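Local coordinates for DNA-binding protein reb1 (Schizosaccharomyces pombe, PDB 5EYB) that binds replication- and transcription-termination sites in ribosomal DNA and recognises sequences upstream of many genes transcribed by RNA polymerase II, at residues M140-L145 and H160-Y165. Residues are numbered along the deposited sequence; the frame is centred on the assembly and turned at random.
Sequences MFYSNL and HVRRAY. With nucleotides of chain C; nucleotides of chain B.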
loop_
_atom_site.group_PDB
_atom_site.type_symbol
_atom_site.label_atom_id
_atom_site.label_comp_id
_atom_site.label_asym_id
_atom_site.label_seq_id
_atom_site.Cartn_x
_atom_site.Cartn_y
_atom_site.Cartn_z
ATOM N N MET A 140 -4.619 -2.119 -34.833
ATOM C CA MET A 140 -3.340 -2.189 -35.526
ATOM C C MET A 140 -2.271 -1.422 -34.750
ATOM O O MET A 140 -1.094 -1.788 -34.769
ATOM C CB MET A 140 -3.471 -1.642 -36.950
ATOM C CG MET A 140 -2.358 -2.091 -37.883
ATOM S SD MET A 140 -2.279 -3.886 -38.047
ATOM C CE MET A 140 -0.726 -4.077 -38.919
ATOM N N PHE A 141 -2.689 -0.359 -34.069
ATOM C CA PHE A 141 -1.793 0.417 -33.217
ATOM C C PHE A 141 -1.197 -0.462 -32.121
ATOM O O PHE A 141 0.010 -0.431 -31.871
ATOM C CB PHE A 141 -2.536 1.610 -32.605
ATOM C CG PHE A 141 -1.879 2.173 -31.374
ATOM C CD1 PHE A 141 -2.382 1.894 -30.111
ATOM C CD2 PHE A 141 -0.760 2.981 -31.478
ATOM C CE1 PHE A 141 -1.780 2.411 -28.977
ATOM C CE2 PHE A 141 -0.153 3.500 -30.347
ATOM C CZ PHE A 141 -0.663 3.214 -29.097
ATOM N N TYR A 142 -2.060 -1.245 -31.477
ATOM C CA TYR A 142 -1.640 -2.200 -30.459
ATOM C C TYR A 142 -0.595 -3.179 -30.993
ATOM O O TYR A 142 0.427 -3.417 -30.350
ATOM C CB TYR A 142 -2.847 -2.973 -29.928
ATOM C CG TYR A 142 -3.680 -2.221 -28.915
ATOM C CD1 TYR A 142 -3.079 -1.464 -27.920
ATOM C CD2 TYR A 142 -5.071 -2.269 -28.954
ATOM C CE1 TYR A 142 -3.836 -0.779 -26.987
ATOM C CE2 TYR A 142 -5.836 -1.584 -28.028
ATOM C CZ TYR A 142 -5.213 -0.842 -27.047
ATOM O OH TYR A 142 -5.967 -0.158 -26.124
ATOM N N SER A 143 -0.864 -3.733 -32.172
ATOM C CA SER A 143 -0.016 -4.759 -32.774
ATOM C C SER A 143 1.432 -4.307 -32.942
ATOM O O SER A 143 2.364 -5.055 -32.644
ATOM C CB SER A 143 -0.579 -5.181 -34.131
ATOM O OG SER A 143 0.247 -6.156 -34.738
ATOM N N ASN A 144 1.614 -3.082 -33.419
ATOM C CA ASN A 144 2.948 -2.538 -33.626
ATOM C C ASN A 144 3.625 -2.186 -32.312
ATOM O O ASN A 144 4.831 -2.378 -32.151
ATOM C CB ASN A 144 2.888 -1.310 -34.535
ATOM C CG ASN A 144 2.915 -1.676 -36.004
ATOM O OD1 ASN A 144 3.944 -1.545 -36.668
ATOM N ND2 ASN A 144 1.786 -2.151 -36.519
ATOM N N LEU A 145 2.839 -1.674 -31.375
ATOM C CA LEU A 145 3.346 -1.334 -30.055
ATOM C C LEU A 145 3.881 -2.569 -29.337
ATOM O O LEU A 145 4.898 -2.498 -28.653
ATOM C CB LEU A 145 2.251 -0.673 -29.218
ATOM C CG LEU A 145 2.673 -0.161 -27.841
ATOM C CD1 LEU A 145 3.825 0.818 -27.968
ATOM C CD2 LEU A 145 1.496 0.486 -27.133
ATOM N N HIS A 160 -2.049 -1.284 -19.628
ATOM C CA HIS A 160 -1.316 -0.068 -19.307
ATOM C C HIS A 160 -1.797 1.121 -20.127
ATOM O O HIS A 160 -2.093 2.181 -19.579
ATOM C CB HIS A 160 0.176 -0.280 -19.539
ATOM C CG HIS A 160 1.001 0.943 -19.297
ATOM N ND1 HIS A 160 1.536 1.246 -18.063
ATOM C CD2 HIS A 160 1.367 1.950 -20.123
ATOM C CE1 HIS A 160 2.206 2.382 -18.144
ATOM N NE2 HIS A 160 2.117 2.831 -19.383
ATOM N N VAL A 161 -1.873 0.933 -21.442
ATOM C CA VAL A 161 -2.275 1.992 -22.357
ATOM C C VAL A 161 -3.670 2.517 -22.027
ATOM O O VAL A 161 -3.893 3.729 -21.988
ATOM C CB VAL A 161 -2.243 1.509 -23.823
ATOM C CG1 VAL A 161 -2.900 2.528 -24.742
ATOM C CG2 VAL A 161 -0.811 1.233 -24.260
ATOM N N ARG A 162 -4.598 1.600 -21.775
ATOM C CA ARG A 162 -5.973 1.966 -21.446
ATOM C C ARG A 162 -6.044 2.800 -20.171
ATOM O O ARG A 162 -6.748 3.809 -20.119
ATOM C CB ARG A 162 -6.836 0.711 -21.306
ATOM C CG ARG A 162 -7.183 0.071 -22.636
ATOM C CD ARG A 162 -7.671 -1.352 -22.466
ATOM N NE ARG A 162 -8.872 -1.461 -21.643
ATOM C CZ ARG A 162 -10.105 -1.212 -22.074
ATOM N NH1 ARG A 162 -10.310 -0.818 -23.325
ATOM N NH2 ARG A 162 -11.135 -1.347 -21.250
ATOM N N ARG A 163 -5.300 2.381 -19.151
ATOM C CA ARG A 163 -5.283 3.093 -17.883
ATOM C C ARG A 163 -4.620 4.458 -18.042
ATOM O O ARG A 163 -5.072 5.446 -17.462
ATOM C CB ARG A 163 -4.566 2.268 -16.810
ATOM C CG ARG A 163 -4.747 2.799 -15.399
ATOM C CD ARG A 163 -4.406 1.753 -14.346
ATOM N NE ARG A 163 -5.411 0.694 -14.249
ATOM C CZ ARG A 163 -5.292 -0.509 -14.806
ATOM N NH1 ARG A 163 -4.209 -0.815 -15.507
ATOM N NH2 ARG A 163 -6.257 -1.409 -14.663
ATOM N N ALA A 164 -3.565 4.511 -18.848
ATOM C CA ALA A 164 -2.792 5.737 -19.031
ATOM C C ALA A 164 -3.474 6.701 -19.990
ATOM O O ALA A 164 -3.275 7.911 -19.907
ATOM C CB ALA A 164 -1.392 5.411 -19.529
ATOM N N TYR A 165 -4.269 6.158 -20.906
ATOM C CA TYR A 165 -4.988 6.976 -21.878
ATOM C C TYR A 165 -6.482 6.707 -21.805
ATOM O O TYR A 165 -6.995 5.796 -22.451
ATOM C CB TYR A 165 -4.467 6.718 -23.292
ATOM C CG TYR A 165 -3.006 7.059 -23.461
ATOM C CD1 TYR A 165 -2.019 6.119 -23.195
ATOM C CD2 TYR A 165 -2.613 8.324 -23.875
ATOM C CE1 TYR A 165 -0.680 6.431 -23.338
ATOM C CE2 TYR A 165 -1.277 8.644 -24.025
ATOM C CZ TYR A 165 -0.315 7.693 -23.754
ATOM O OH TYR A 165 1.016 8.008 -23.903
ATOM P P DC C 16 0.253 0.180 -14.756
ATOM O OP1 DC C 16 1.451 0.429 -15.584
ATOM O OP2 DC C 16 -1.097 0.377 -15.329
ATOM O "O5'" DC C 16 0.318 -1.316 -14.217
ATOM C "C5'" DC C 16 1.405 -1.735 -13.428
ATOM C "C4'" DC C 16 1.202 -3.166 -12.990
ATOM O "O4'" DC C 16 0.092 -3.223 -12.055
ATOM C "C3'" DC C 16 0.854 -4.132 -14.130
ATOM O "O3'" DC C 16 1.628 -5.307 -14.042
ATOM C "C2'" DC C 16 -0.620 -4.431 -13.910
ATOM C "C1'" DC C 16 -0.744 -4.298 -12.405
ATOM N N1 DC C 16 -2.120 -3.992 -11.976
ATOM C C2 DC C 16 -2.822 -4.915 -11.199
ATOM O O2 DC C 16 -2.262 -5.962 -10.860
ATOM N N3 DC C 16 -4.093 -4.626 -10.829
ATOM C C4 DC C 16 -4.657 -3.480 -11.218
ATOM N N4 DC C 16 -5.913 -3.235 -10.830
ATOM C C5 DC C 16 -3.958 -2.537 -12.022
ATOM C C6 DC C 16 -2.708 -2.836 -12.382
ATOM P P DG B 7 -5.187 -6.814 -28.743
ATOM O OP1 DG B 7 -4.412 -5.768 -29.441
ATOM O OP2 DG B 7 -4.689 -7.352 -27.460
ATOM O "O5'" DG B 7 -6.670 -6.272 -28.493
ATOM C "C5'" DG B 7 -7.536 -6.051 -29.600
ATOM C "C4'" DG B 7 -8.987 -6.197 -29.185
ATOM O "O4'" DG B 7 -9.241 -7.576 -28.825
ATOM C "C3'" DG B 7 -9.403 -5.344 -27.982
ATOM O "O3'" DG B 7 -10.620 -4.669 -28.254
ATOM C "C2'" DG B 7 -9.568 -6.352 -26.850
ATOM C "C1'" DG B 7 -9.914 -7.636 -27.592
ATOM N N9 DG B 7 -9.458 -8.822 -26.882
ATOM C C8 DG B 7 -8.160 -9.257 -26.747
ATOM N N7 DG B 7 -8.047 -10.340 -26.033
ATOM C C5 DG B 7 -9.352 -10.639 -25.660
ATOM C C6 DG B 7 -9.856 -11.706 -24.880
ATOM O O6 DG B 7 -9.225 -12.627 -24.340
ATOM N N1 DG B 7 -11.243 -11.638 -24.746
ATOM C C2 DG B 7 -12.038 -10.663 -25.298
ATOM N N2 DG B 7 -13.355 -10.765 -25.059
ATOM N N3 DG B 7 -11.578 -9.658 -26.034
ATOM C C4 DG B 7 -10.231 -9.711 -26.173
HETATM O O HOH W 1 -8.647 -0.700 -26.263
#
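Val161 points at Phe141, Tyr142 and Leu145, its two methyls dividing the work. Val161 CG2 lies 3.8 Å from Leu145 CD2, the side chains running past each other in opposite directions. Val161 CG1, anti to the backbone N (chi1 170°), meets ring edges, 4.1 Å from Tyr142 CE1 and 4.4 Å from Phe141 CE1. The axes of 140-145 and 160-164 come no closer than 13.1 Å, so side chains alone make the contact, the larger three reaching to short Val161.

The Tyr142 OH end is looser. Tyr142 suits this border: its ring joins the apolar cluster while OH passes 3.7 Å from Arg162 CG and donates to a water 2.7 Å away. Arg162 NH1 reaches that water only weakly, and no direct hydrogen bond joins the segments. DG7 OP1 of chain B lies near Tyr142 CB, oblique to the ring. On another face of helix 154-164, His160 ND1 donates to DC16 OP1 of chain C at 2.6 Å and Arg163 NH1 weakly to OP2; imidazole N-H and cationic guanidinium suit a phosphate, and the flat guanidinium also covers cytosine C5.

Within this Myb-associated domain, helix 101-116 sets Val111 against Phe141, and helix 122-129 places Ile129 against Tyr142 and Arg162.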